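Local coordinates for protein ATP phosphoribosyltransferase regulatory subunit (Bacillus halodurans, PDB 3OD1) that is probably required, as the regulatory partner of HisG, for the first step of histidine biosynthesis and may allow its feedback regulation by histidine, at residues W41-I46 with D142-A147; L106-N111 with F126-V131; V168-A173 with T244-M249. All coordinates share one frame; numbering follows the deposited sequence.

Contact 1 of 3, residues W41-I46 with D142-A147; sequences WGYDMI and DGEVIA
In the core fold of the class II aminoacyl-tRNA synthetases, the family of this chain, Trp41 and Tyr43, on the link between helix 21-40 and strand 44-45, outermost in this chain's core sheet, reach across to Glu144 and Ala147 of helix 139-155. The polar centre is the hydroxyl of Tyr43: its OH donates to Glu144 OE2 at 2.7 Å, from 54° above the carboxylate plane. OE2 in turn lies at the edge of the tyrosine ring, near its plane, and ring and carboxylate planes stand 76° apart. Glu144 gets there by stretching out from the helix, its CG pointing opposite the backbone N (chi1 177°). The indole of Trp41 runs alongside the Glu144 side chain, pointing the other way, its CE3 4.0 Å from Glu144 CG, while its CH2 rests 4.0 Å from Ala147 CB. NE1 turns to Glu37, and Arg359 of the second subunit makes a cation-pi contact with Trp41. A water lies 2.9 Å from Trp41 O and, more weakly placed, near Glu144 OE2. With a phenol on OE2 and a salt bridge from OE1 to Arg105, the buried Glu144 is probably held ionised and its carboxylate kept from rotating.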
ATOM      1  N   TRP B  41      -0.543  10.021 -18.783  1.00 35.51           N
ATOM      2  CA  TRP B  41       0.699  10.217 -19.551  1.00 33.05           C
ATOM      3  C   TRP B  41       1.329   8.898 -19.988  1.00 34.28           C
ATOM      4  O   TRP B  41       2.474   8.870 -20.445  1.00 33.90           O
ATOM      5  CB  TRP B  41       1.719  11.021 -18.739  1.00 30.39           C
ATOM      6  CG  TRP B  41       1.334  12.435 -18.502  1.00 35.82           C
ATOM      7  CD1 TRP B  41       0.162  12.887 -17.963  1.00 32.17           C
ATOM      8  CD2 TRP B  41       2.129  13.601 -18.773  1.00 39.22           C
ATOM      9  NE1 TRP B  41       0.176  14.260 -17.890  1.00 31.41           N
ATOM     10  CE2 TRP B  41       1.374  14.722 -18.371  1.00 33.68           C
ATOM     11  CE3 TRP B  41       3.407  13.804 -19.316  1.00 36.24           C
ATOM     12  CZ2 TRP B  41       1.853  16.031 -18.493  1.00 31.25           C
ATOM     13  CZ3 TRP B  41       3.875  15.100 -19.445  1.00 35.89           C
ATOM     14  CH2 TRP B  41       3.099  16.198 -19.038  1.00 37.67           C
ATOM     15  N   GLY B  42       0.603   7.803 -19.807  1.00 33.73           N
ATOM     16  CA  GLY B  42       1.024   6.513 -20.314  1.00 34.91           C
ATOM     17  C   GLY B  42       1.889   5.665 -19.406  1.00 30.85           C
ATOM     18  O   GLY B  42       2.464   4.670 -19.850  1.00 37.71           O
ATOM     19  N   TYR B  43       1.993   6.037 -18.132  1.00 33.94           N
ATOM     20  CA  TYR B  43       2.807   5.260 -17.191  1.00 30.13           C
ATOM     21  C   TYR B  43       1.974   4.119 -16.621  1.00 33.17           C
ATOM     22  O   TYR B  43       0.761   4.264 -16.430  1.00 37.34           O
ATOM     23  CB  TYR B  43       3.384   6.161 -16.083  1.00 30.84           C
ATOM     24  CG  TYR B  43       4.470   7.084 -16.594  1.00 28.57           C
ATOM     25  CD1 TYR B  43       5.809   6.841 -16.301  1.00 30.77           C
ATOM     26  CD2 TYR B  43       4.159   8.179 -17.394  1.00 30.48           C
ATOM     27  CE1 TYR B  43       6.812   7.665 -16.782  1.00 36.06           C
ATOM     28  CE2 TYR B  43       5.164   9.010 -17.899  1.00 33.15           C
ATOM     29  CZ  TYR B  43       6.484   8.742 -17.588  1.00 33.51           C
ATOM     30  OH  TYR B  43       7.474   9.563 -18.059  1.00 33.45           O
ATOM     31  N   ASP B  44       2.603   2.970 -16.398  1.00 27.44           N
ATOM     32  CA  ASP B  44       1.899   1.818 -15.812  1.00 29.64           C
ATOM     33  C   ASP B  44       2.390   1.595 -14.390  1.00 32.06           C
ATOM     34  O   ASP B  44       3.594   1.429 -14.158  1.00 31.26           O
ATOM     35  CB  ASP B  44       2.174   0.529 -16.587  1.00 37.23           C
ATOM     36  CG  ASP B  44       1.573   0.523 -17.983  1.00 41.39           C
ATOM     37  OD1 ASP B  44       0.436   0.990 -18.181  1.00 42.88           O
ATOM     38  OD2 ASP B  44       2.239   0.002 -18.881  1.00 43.40           O
HETATM   39  N   MSE B  45       1.459   1.578 -13.444  1.00 30.71           N
HETATM   40  CA  MSE B  45       1.775   1.229 -12.057  1.00 31.99           C
HETATM   41  C   MSE B  45       2.257  -0.209 -11.929  1.00 29.21           C
HETATM   42  O   MSE B  45       1.726  -1.113 -12.574  1.00 31.98           O
HETATM   43  CB  MSE B  45       0.528   1.440 -11.187  1.00 28.24           C
HETATM   44  CG  MSE B  45       0.079   2.878 -11.194  1.00 40.93           C
HETATM   45 SE   MSE B  45       1.032   3.837  -9.807  0.55 50.88          SE
HETATM   46  CE  MSE B  45       0.205   2.827  -8.347  1.00 23.83           C
ATOM     47  N   ILE B  46       3.273  -0.420 -11.097  1.00 28.72           N
ATOM     48  CA  ILE B  46       3.683  -1.768 -10.725  1.00 29.19           C
ATOM     49  C   ILE B  46       3.825  -1.850  -9.213  1.00 35.92           C
ATOM     50  O   ILE B  46       3.675  -0.832  -8.515  1.00 32.37           O
ATOM     51  CB  ILE B  46       5.004  -2.205 -11.422  1.00 29.64           C
ATOM     52  CG1 ILE B  46       6.067  -1.103 -11.339  1.00 29.85           C
ATOM     53  CG2 ILE B  46       4.730  -2.592 -12.869  1.00 34.76           C
ATOM     54  CD1 ILE B  46       6.719  -0.975  -9.949  1.00 28.63           C
ATOM     55  N   ASP B 142      13.665  14.246 -20.607  1.00 32.07           N
ATOM     56  CA  ASP B 142      14.005  15.125 -19.477  1.00 33.96           C
ATOM     57  C   ASP B 142      12.837  16.067 -19.148  1.00 32.16           C
ATOM     58  O   ASP B 142      12.410  16.172 -18.003  1.00 31.98           O
ATOM     59  CB  ASP B 142      15.236  15.973 -19.804  1.00 37.88           C
ATOM     60  CG  ASP B 142      16.540  15.187 -19.749  1.00 42.70           C
ATOM     61  OD1 ASP B 142      16.555  14.050 -19.234  1.00 38.49           O
ATOM     62  OD2 ASP B 142      17.561  15.734 -20.213  1.00 42.15           O
ATOM     63  N   GLY B 143      12.330  16.754 -20.167  1.00 37.25           N
ATOM     64  CA  GLY B 143      11.222  17.683 -19.989  1.00 34.46           C
ATOM     65  C   GLY B 143       9.933  16.998 -19.587  1.00 34.95           C
ATOM     66  O   GLY B 143       9.168  17.523 -18.775  1.00 32.66           O
ATOM     67  N   GLU B 144       9.690  15.816 -20.149  1.00 33.48           N
ATOM     68  CA  GLU B 144       8.479  15.054 -19.827  1.00 32.92           C
ATOM     69  C   GLU B 144       8.339  14.738 -18.335  1.00 34.20           C
ATOM     70  O   GLU B 144       7.296  14.995 -17.750  1.00 32.16           O
ATOM     71  CB  GLU B 144       8.402  13.757 -20.640  1.00 31.60           C
ATOM     72  CG  GLU B 144       7.185  12.875 -20.294  1.00 35.61           C
ATOM     73  CD  GLU B 144       7.227  11.508 -20.977  1.00 41.51           C
ATOM     74  OE1 GLU B 144       7.888  11.373 -22.034  1.00 41.09           O
ATOM     75  OE2 GLU B 144       6.619  10.556 -20.445  1.00 36.15           O
ATOM     76  N   VAL B 145       9.365  14.168 -17.714  1.00 29.98           N
ATOM     77  CA  VAL B 145       9.212  13.800 -16.304  1.00 35.24           C
ATOM     78  C   VAL B 145       9.032  15.025 -15.404  1.00 32.17           C
ATOM     79  O   VAL B 145       8.335  14.955 -14.403  1.00 30.50           O
ATOM     80  CB  VAL B 145      10.358  12.896 -15.776  1.00 35.00           C
ATOM     81  CG1 VAL B 145      10.415  11.590 -16.569  1.00 29.88           C
ATOM     82  CG2 VAL B 145      11.688  13.625 -15.828  1.00 38.36           C
ATOM     83  N   ILE B 146       9.654  16.147 -15.755  1.00 30.65           N
ATOM     84  CA  ILE B 146       9.500  17.353 -14.946  1.00 32.40           C
ATOM     85  C   ILE B 146       8.109  17.948 -15.152  1.00 34.29           C
ATOM     86  O   ILE B 146       7.444  18.320 -14.187  1.00 34.79           O
ATOM     87  CB  ILE B 146      10.591  18.406 -15.258  1.00 31.04           C
ATOM     88  CG1 ILE B 146      11.970  17.907 -14.784  1.00 24.80           C
ATOM     89  CG2 ILE B 146      10.238  19.729 -14.612  1.00 27.43           C
ATOM     90  CD1 ILE B 146      13.146  18.815 -15.203  1.00 34.86           C
ATOM     91  N   ALA B 147       7.675  18.008 -16.411  1.00 33.87           N
ATOM     92  CA  ALA B 147       6.351  18.509 -16.765  1.00 39.23           C
ATOM     93  C   ALA B 147       5.231  17.660 -16.170  1.00 35.50           C
ATOM     94  O   ALA B 147       4.204  18.188 -15.759  1.00 33.21           O
ATOM     95  CB  ALA B 147       6.206  18.613 -18.287  1.00 37.72           C
TER
HETATM   96  O   HOH W   1       3.909  10.556 -22.247  1.00 40.03           O

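Contact 2 of 3, residues L106-N111 with F126-V131; sequences LAYQSN and FEQLGV
Strands 104-113 and 125-134 form an antiparallel beta hairpin in the mixed sheet of the synthetase-like core, and Tyr108 lies flat against Gly130 at its tight end. The two are a hydrogen-bonded pair, with Tyr108 N to Gly130 O at 3.0 Å. With chi1 at 59° the tyrosine ring is folded in over its own backbone and reaches the neighbouring strand: Gly130 CA is 4.0 Å from the ring centroid, a CH-pi contact over the face, and Gly130 N lies 3.5 Å from the ring plane. On the opposite face, which Ala107 and Val131 share with Gln109 and Glu127, Ala107 CB meets Val131 CG1 at 4.1 Å, and Ile38 of helix 21-40 packs against Ala107. Toward Asn111 and Glu127 the contact becomes polar and partly exposed. The extended side chains of Gln109 and Glu127 cross obliquely there, NE2 of Gln109 giving a hydrogen bond of 2.9 Å to Glu127 OE2 from 47° above the carboxylate plane; Lys27 takes OE1 in a salt bridge. Gln128, also partly exposed, is on the same face as Tyr108. Its NE2 donates to Tyr108 OH at 3.0 Å, with the hydroxyl oxygen just 2° out of the amide plane.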
ATOM      1  N   LEU B 106       7.022   3.506 -16.134  1.00 32.15           N
ATOM      2  CA  LEU B 106       6.493   2.769 -15.007  1.00 31.32           C
ATOM      3  C   LEU B 106       6.298   3.721 -13.843  1.00 34.02           C
ATOM      4  O   LEU B 106       6.957   4.766 -13.770  1.00 29.13           O
ATOM      5  CB  LEU B 106       7.439   1.628 -14.643  1.00 34.11           C
ATOM      6  CG  LEU B 106       7.617   0.549 -15.721  1.00 34.33           C
ATOM      7  CD1 LEU B 106       8.812  -0.329 -15.424  1.00 32.57           C
ATOM      8  CD2 LEU B 106       6.383  -0.321 -15.844  1.00 32.27           C
ATOM      9  N   ALA B 107       5.392   3.358 -12.940  1.00 26.98           N
ATOM     10  CA  ALA B 107       5.007   4.231 -11.832  1.00 28.61           C
ATOM     11  C   ALA B 107       4.780   3.406 -10.579  1.00 32.69           C
ATOM     12  O   ALA B 107       4.625   2.181 -10.649  1.00 32.59           O
ATOM     13  CB  ALA B 107       3.714   5.027 -12.156  1.00 28.28           C
ATOM     14  N   TYR B 108       4.768   4.068  -9.427  1.00 33.19           N
ATOM     15  CA  TYR B 108       4.556   3.353  -8.174  1.00 31.70           C
ATOM     16  C   TYR B 108       3.940   4.275  -7.138  1.00 32.57           C
ATOM     17  O   TYR B 108       4.024   5.491  -7.251  1.00 30.29           O
ATOM     18  CB  TYR B 108       5.885   2.812  -7.641  1.00 28.59           C
ATOM     19  CG  TYR B 108       6.898   3.912  -7.401  1.00 31.91           C
ATOM     20  CD1 TYR B 108       7.743   4.336  -8.418  1.00 27.72           C
ATOM     21  CD2 TYR B 108       6.984   4.553  -6.166  1.00 29.82           C
ATOM     22  CE1 TYR B 108       8.679   5.359  -8.209  1.00 30.55           C
ATOM     23  CE2 TYR B 108       7.908   5.582  -5.945  1.00 31.55           C
ATOM     24  CZ  TYR B 108       8.757   5.976  -6.968  1.00 34.74           C
ATOM     25  OH  TYR B 108       9.666   7.001  -6.753  1.00 31.57           O
ATOM     26  N   GLN B 109       3.306   3.675  -6.137  1.00 23.76           N
ATOM     27  CA  GLN B 109       2.915   4.379  -4.934  1.00 27.96           C
ATOM     28  C   GLN B 109       3.174   3.365  -3.822  1.00 34.39           C
ATOM     29  O   GLN B 109       2.465   2.363  -3.698  1.00 30.64           O
ATOM     30  CB  GLN B 109       1.437   4.776  -4.997  1.00 28.88           C
ATOM     31  CG  GLN B 109       0.944   5.502  -3.772  1.00 29.56           C
ATOM     32  CD  GLN B 109      -0.548   5.833  -3.843  1.00 42.38           C
ATOM     33  OE1 GLN B 109      -1.114   5.962  -4.931  1.00 36.86           O
ATOM     34  NE2 GLN B 109      -1.182   5.990  -2.676  1.00 35.10           N
ATOM     35  N   SER B 110       4.222   3.600  -3.042  1.00 32.36           N
ATOM     36  CA  SER B 110       4.726   2.563  -2.156  1.00 34.67           C
ATOM     37  C   SER B 110       5.356   3.125  -0.903  1.00 29.89           C
ATOM     38  O   SER B 110       5.952   4.208  -0.917  1.00 34.43           O
ATOM     39  CB  SER B 110       5.794   1.728  -2.877  1.00 42.02           C
ATOM     40  OG  SER B 110       5.311   1.195  -4.094  1.00 46.41           O
ATOM     41  N   ASN B 111       5.269   2.356   0.176  1.00 27.71           N
ATOM     42  CA  ASN B 111       6.061   2.659   1.361  1.00 27.36           C
ATOM     43  C   ASN B 111       7.507   2.245   1.151  1.00 29.86           C
ATOM     44  O   ASN B 111       7.793   1.134   0.690  1.00 32.77           O
ATOM     45  CB  ASN B 111       5.505   1.937   2.579  1.00 25.52           C
ATOM     46  CG  ASN B 111       4.150   2.462   3.001  1.00 37.29           C
ATOM     47  OD1 ASN B 111       3.727   3.537   2.588  1.00 39.29           O
ATOM     48  ND2 ASN B 111       3.465   1.701   3.835  1.00 42.53           N
ATOM     49  N   PHE B 126       7.734   5.498   5.157  1.00 30.90           N
ATOM     50  CA  PHE B 126       6.922   6.593   4.614  1.00 32.16           C
ATOM     51  C   PHE B 126       6.553   6.325   3.165  1.00 26.17           C
ATOM     52  O   PHE B 126       7.253   5.611   2.464  1.00 29.72           O
ATOM     53  CB  PHE B 126       7.644   7.951   4.751  1.00 30.94           C
ATOM     54  CG  PHE B 126       8.961   8.012   4.039  1.00 35.97           C
ATOM     55  CD1 PHE B 126       9.014   8.212   2.669  1.00 35.66           C
ATOM     56  CD2 PHE B 126      10.147   7.866   4.734  1.00 37.79           C
ATOM     57  CE1 PHE B 126      10.241   8.269   2.003  1.00 40.80           C
ATOM     58  CE2 PHE B 126      11.369   7.921   4.083  1.00 43.48           C
ATOM     59  CZ  PHE B 126      11.418   8.122   2.715  1.00 41.50           C
ATOM     60  N   GLU B 127       5.440   6.892   2.732  1.00 23.08           N
ATOM     61  CA  GLU B 127       4.903   6.604   1.402  1.00 30.51           C
ATOM     62  C   GLU B 127       5.518   7.517   0.335  1.00 31.87           C
ATOM     63  O   GLU B 127       5.665   8.721   0.529  1.00 26.91           O
ATOM     64  CB  GLU B 127       3.368   6.738   1.407  1.00 30.32           C
ATOM     65  CG  GLU B 127       2.698   6.201   0.167  1.00 30.97           C
ATOM     66  CD  GLU B 127       1.191   6.066   0.321  1.00 40.41           C
ATOM     67  OE1 GLU B 127       0.617   6.722   1.221  1.00 39.07           O
ATOM     68  OE2 GLU B 127       0.583   5.308  -0.471  1.00 35.31           O
ATOM     69  N   GLN B 128       5.908   6.919  -0.783  1.00 33.92           N
ATOM     70  CA  GLN B 128       6.494   7.680  -1.869  1.00 33.88           C
ATOM     71  C   GLN B 128       5.802   7.306  -3.162  1.00 32.77           C
ATOM     72  O   GLN B 128       5.436   6.142  -3.378  1.00 33.16           O
ATOM     73  CB  GLN B 128       7.985   7.394  -1.959  1.00 31.03           C
ATOM     74  CG  GLN B 128       8.717   8.236  -2.975  1.00 36.31           C
ATOM     75  CD  GLN B 128      10.212   7.992  -2.912  1.00 45.50           C
ATOM     76  OE1 GLN B 128      10.840   8.192  -1.869  1.00 45.63           O
ATOM     77  NE2 GLN B 128      10.786   7.526  -4.023  1.00 44.65           N
ATOM     78  N   LEU B 129       5.625   8.297  -4.023  1.00 29.71           N
ATOM     79  CA  LEU B 129       4.963   8.076  -5.295  1.00 31.22           C
ATOM     80  C   LEU B 129       5.811   8.709  -6.408  1.00 30.38           C
ATOM     81  O   LEU B 129       6.419   9.763  -6.220  1.00 32.26           O
ATOM     82  CB  LEU B 129       3.543   8.658  -5.206  1.00 31.34           C
ATOM     83  CG  LEU B 129       2.590   8.867  -6.371  1.00 39.24           C
ATOM     84  CD1 LEU B 129       1.194   9.134  -5.800  1.00 38.86           C
ATOM     85  CD2 LEU B 129       3.042  10.050  -7.223  1.00 43.06           C
ATOM     86  N   GLY B 130       5.899   8.051  -7.556  1.00 31.09           N
ATOM     87  CA  GLY B 130       6.727   8.579  -8.623  1.00 27.16           C
ATOM     88  C   GLY B 130       6.694   7.725  -9.870  1.00 33.52           C
ATOM     89  O   GLY B 130       5.861   6.817  -9.988  1.00 31.64           O
ATOM     90  N   VAL B 131       7.615   8.022 -10.788  1.00 29.62           N
ATOM     91  CA  VAL B 131       7.702   7.365 -12.094  1.00 28.11           C
ATOM     92  C   VAL B 131       9.153   7.149 -12.478  1.00 33.93           C
ATOM     93  O   VAL B 131      10.051   7.866 -12.003  1.00 29.25           O
ATOM     94  CB  VAL B 131       7.075   8.236 -13.215  1.00 29.92           C
ATOM     95  CG1 VAL B 131       5.637   8.617 -12.878  1.00 27.53           C
ATOM     96  CG2 VAL B 131       7.913   9.506 -13.451  1.00 30.36           C
TER

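Contact 3 of 3, residues V168-A173 with T244-M249; sequences VGYVNA and TALAEM
Ala245 presses its methyl group into the first turn of helix 168-179, where Gly169 leaves a shallow hollow. The fit is close: Ala245 CB lies 3.4 Å from Tyr170 N and 3.8 Å from Gly169 C, against bare backbone. Gly169 has no side chain to fill this place. The small residues let the two backbones draw together, with CA atoms of Tyr170 and Ala245 5.3 Å apart.

On one flank of this bump stands Tyr170. With chi1 at -178° its ring swings opposite the backbone N and is carried past Ala245 toward Leu246, and its CB is 4.0 Å from Ala245 CB. The contact is a nearly antiparallel helix pair: helix 168-179 leads directly out of strand 162-167 of the core sheet, and helix 240-258 comes back to it after a mostly helical region. The paired segments run at 155° to each other, their axes 8.5 Å apart at closest approach, and no hydrogen bond passes between them.

The branched end of Leu246 forms the second bump. Its CG lies 3.8 Å from Tyr170 CD1, and its CD1 comes equally near Tyr170 CE1, so the isobutyl group rests against the CD1-CE1 side of the ring as the two side chains cross. Leu246 does not set out straight at the other helix; its outer carbons are what swing over to the tyrosine. Ile230 and Ala233 of helix 228-234 also touch it. The far end of the ring is fixed by a hydrogen bond from Tyr170 OH to Ala233 O.

Met249, present as selenomethionine and one turn on from Ala245, adds a lighter touch at the root of the tyrosine, its terminal CE reaching Tyr170 CB at 4.2 Å.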
ATOM      1  N   VAL B 168      24.481  17.662 -12.950  1.00 39.85           N
ATOM      2  CA  VAL B 168      25.688  16.989 -12.485  1.00 41.49           C
ATOM      3  C   VAL B 168      26.867  17.225 -13.431  1.00 44.28           C
ATOM      4  O   VAL B 168      28.009  17.352 -12.987  1.00 39.97           O
ATOM      5  CB  VAL B 168      25.463  15.470 -12.336  1.00 42.95           C
ATOM      6  CG1 VAL B 168      26.797  14.730 -12.192  1.00 48.14           C
ATOM      7  CG2 VAL B 168      24.572  15.192 -11.154  1.00 37.34           C
ATOM      8  N   GLY B 169      26.584  17.275 -14.730  1.00 38.01           N
ATOM      9  CA  GLY B 169      27.628  17.425 -15.726  1.00 38.67           C
ATOM     10  C   GLY B 169      28.267  18.800 -15.636  1.00 43.48           C
ATOM     11  O   GLY B 169      29.494  18.941 -15.729  1.00 43.74           O
ATOM     12  N   TYR B 170      27.441  19.826 -15.455  1.00 39.06           N
ATOM     13  CA  TYR B 170      27.984  21.167 -15.324  1.00 42.75           C
ATOM     14  C   TYR B 170      28.918  21.269 -14.111  1.00 43.67           C
ATOM     15  O   TYR B 170      30.068  21.703 -14.234  1.00 45.45           O
ATOM     16  CB  TYR B 170      26.884  22.224 -15.259  1.00 44.49           C
ATOM     17  CG  TYR B 170      27.461  23.617 -15.181  1.00 47.67           C
ATOM     18  CD1 TYR B 170      27.817  24.302 -16.337  1.00 52.77           C
ATOM     19  CD2 TYR B 170      27.690  24.231 -13.955  1.00 47.16           C
ATOM     20  CE1 TYR B 170      28.367  25.574 -16.282  1.00 52.12           C
ATOM     21  CE2 TYR B 170      28.247  25.515 -13.886  1.00 45.36           C
ATOM     22  CZ  TYR B 170      28.581  26.174 -15.060  1.00 49.15           C
ATOM     23  OH  TYR B 170      29.125  27.435 -15.015  1.00 54.22           O
ATOM     24  N   VAL B 171      28.417  20.868 -12.945  1.00 42.55           N
ATOM     25  CA  VAL B 171      29.201  20.886 -11.714  1.00 42.29           C
ATOM     26  C   VAL B 171      30.520  20.133 -11.884  1.00 48.01           C
ATOM     27  O   VAL B 171      31.594  20.675 -11.621  1.00 49.88           O
ATOM     28  CB  VAL B 171      28.413  20.275 -10.526  1.00 52.12           C
ATOM     29  CG1 VAL B 171      29.292  20.187  -9.284  1.00 51.95           C
ATOM     30  CG2 VAL B 171      27.171  21.095 -10.235  1.00 53.01           C
ATOM     31  N   ASN B 172      30.445  18.883 -12.329  1.00 42.95           N
ATOM     32  CA  ASN B 172      31.660  18.078 -12.477  1.00 41.31           C
ATOM     33  C   ASN B 172      32.669  18.688 -13.456  1.00 48.68           C
ATOM     34  O   ASN B 172      33.868  18.726 -13.167  1.00 51.38           O
ATOM     35  CB  ASN B 172      31.330  16.629 -12.847  1.00 43.83           C
ATOM     36  CG  ASN B 172      30.615  15.885 -11.721  1.00 53.45           C
ATOM     37  OD1 ASN B 172      30.387  16.436 -10.642  1.00 56.11           O
ATOM     38  ND2 ASN B 172      30.262  14.627 -11.970  1.00 60.29           N
ATOM     39  N   ALA B 173      32.194  19.176 -14.600  1.00 49.17           N
ATOM     40  CA  ALA B 173      33.101  19.776 -15.588  1.00 52.14           C
ATOM     41  C   ALA B 173      33.843  20.977 -15.013  1.00 52.06           C
ATOM     42  O   ALA B 173      35.057  21.116 -15.198  1.00 58.88           O
ATOM     43  CB  ALA B 173      32.352  20.174 -16.858  1.00 49.86           C
ATOM     44  N   THR B 244      28.277  21.069 -23.315  1.00 48.44           N
ATOM     45  CA  THR B 244      27.241  20.059 -23.495  1.00 53.18           C
ATOM     46  C   THR B 244      26.176  20.111 -22.394  1.00 51.34           C
ATOM     47  O   THR B 244      24.982  20.132 -22.679  1.00 57.21           O
ATOM     48  CB  THR B 244      27.851  18.651 -23.521  1.00 57.87           C
ATOM     49  OG1 THR B 244      28.726  18.532 -24.650  1.00 61.00           O
ATOM     50  CG2 THR B 244      26.759  17.595 -23.608  1.00 59.16           C
ATOM     51  N   ALA B 245      26.610  20.119 -21.138  1.00 49.76           N
ATOM     52  CA  ALA B 245      25.672  20.206 -20.012  1.00 48.54           C
ATOM     53  C   ALA B 245      24.811  21.462 -20.102  1.00 50.99           C
ATOM     54  O   ALA B 245      23.595  21.409 -19.909  1.00 55.67           O
ATOM     55  CB  ALA B 245      26.414  20.166 -18.690  1.00 43.84           C
ATOM     56  N   LEU B 246      25.439  22.592 -20.407  1.00 46.91           N
ATOM     57  CA  LEU B 246      24.699  23.836 -20.569  1.00 52.05           C
ATOM     58  C   LEU B 246      23.676  23.714 -21.707  1.00 56.79           C
ATOM     59  O   LEU B 246      22.572  24.246 -21.617  1.00 55.25           O
ATOM     60  CB  LEU B 246      25.658  25.002 -20.823  1.00 55.30           C
ATOM     61  CG  LEU B 246      26.402  25.561 -19.605  1.00 58.83           C
ATOM     62  CD1 LEU B 246      27.710  26.238 -20.004  1.00 67.87           C
ATOM     63  CD2 LEU B 246      25.517  26.514 -18.821  1.00 57.90           C
ATOM     64  N   ALA B 247      24.044  23.002 -22.771  1.00 51.03           N
ATOM     65  CA  ALA B 247      23.158  22.849 -23.923  1.00 48.98           C
ATOM     66  C   ALA B 247      21.936  22.016 -23.580  1.00 50.89           C
ATOM     67  O   ALA B 247      20.839  22.261 -24.092  1.00 55.91           O
ATOM     68  CB  ALA B 247      23.906  22.225 -25.102  1.00 51.71           C
ATOM     69  N   GLU B 248      22.129  21.021 -22.721  1.00 49.33           N
ATOM     70  CA  GLU B 248      21.025  20.182 -22.282  1.00 50.02           C
ATOM     71  C   GLU B 248      20.057  20.979 -21.418  1.00 52.87           C
ATOM     72  O   GLU B 248      18.838  20.820 -21.525  1.00 53.82           O
ATOM     73  CB  GLU B 248      21.548  18.950 -21.555  1.00 50.50           C
ATOM     74  CG  GLU B 248      22.257  18.002 -22.500  1.00 53.57           C
ATOM     75  CD  GLU B 248      22.930  16.856 -21.792  1.00 59.22           C
ATOM     76  OE1 GLU B 248      23.032  16.899 -20.548  1.00 67.19           O
ATOM     77  OE2 GLU B 248      23.359  15.911 -22.481  1.00 58.74           O
HETATM   78  N   MSE B 249      20.600  21.859 -20.584  1.00 45.39           N
HETATM   79  CA  MSE B 249      19.747  22.719 -19.784  1.00 47.12           C
HETATM   80  C   MSE B 249      18.953  23.701 -20.635  1.00 49.64           C
HETATM   81  O   MSE B 249      17.782  23.948 -20.362  1.00 51.08           O
HETATM   82  CB  MSE B 249      20.526  23.410 -18.664  1.00 47.64           C
HETATM   83  CG  MSE B 249      20.364  22.665 -17.326  1.00 62.42           C
HETATM   84 SE   MSE B 249      21.483  23.372 -15.906  0.68 89.43          SE
HETATM   85  CE  MSE B 249      23.175  23.446 -16.878  1.00 82.50           C
TER

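How the contacts relate
From the N terminus, the chain leaves helix 21-40 and enters 41-46, the first half of contact 1, whose loop closes only when helix 139-155 returns with 142-147. Contact 2 is nested inside that loop: the hairpin of 106-111 and 126-131 closes before helix 139-155 begins. The two meet in the core sheet, where Asp44 and Ile46 pair with Ala107 through their backbones and Tyr43 packs on Val131. Contact 3 follows in series, bringing helix 240-258 back to helix 168-179 after a mostly helical excursion. It touches neither of the others; its centre lies about 23 Å from that of contact 1 and 29 Å from that of contact 2.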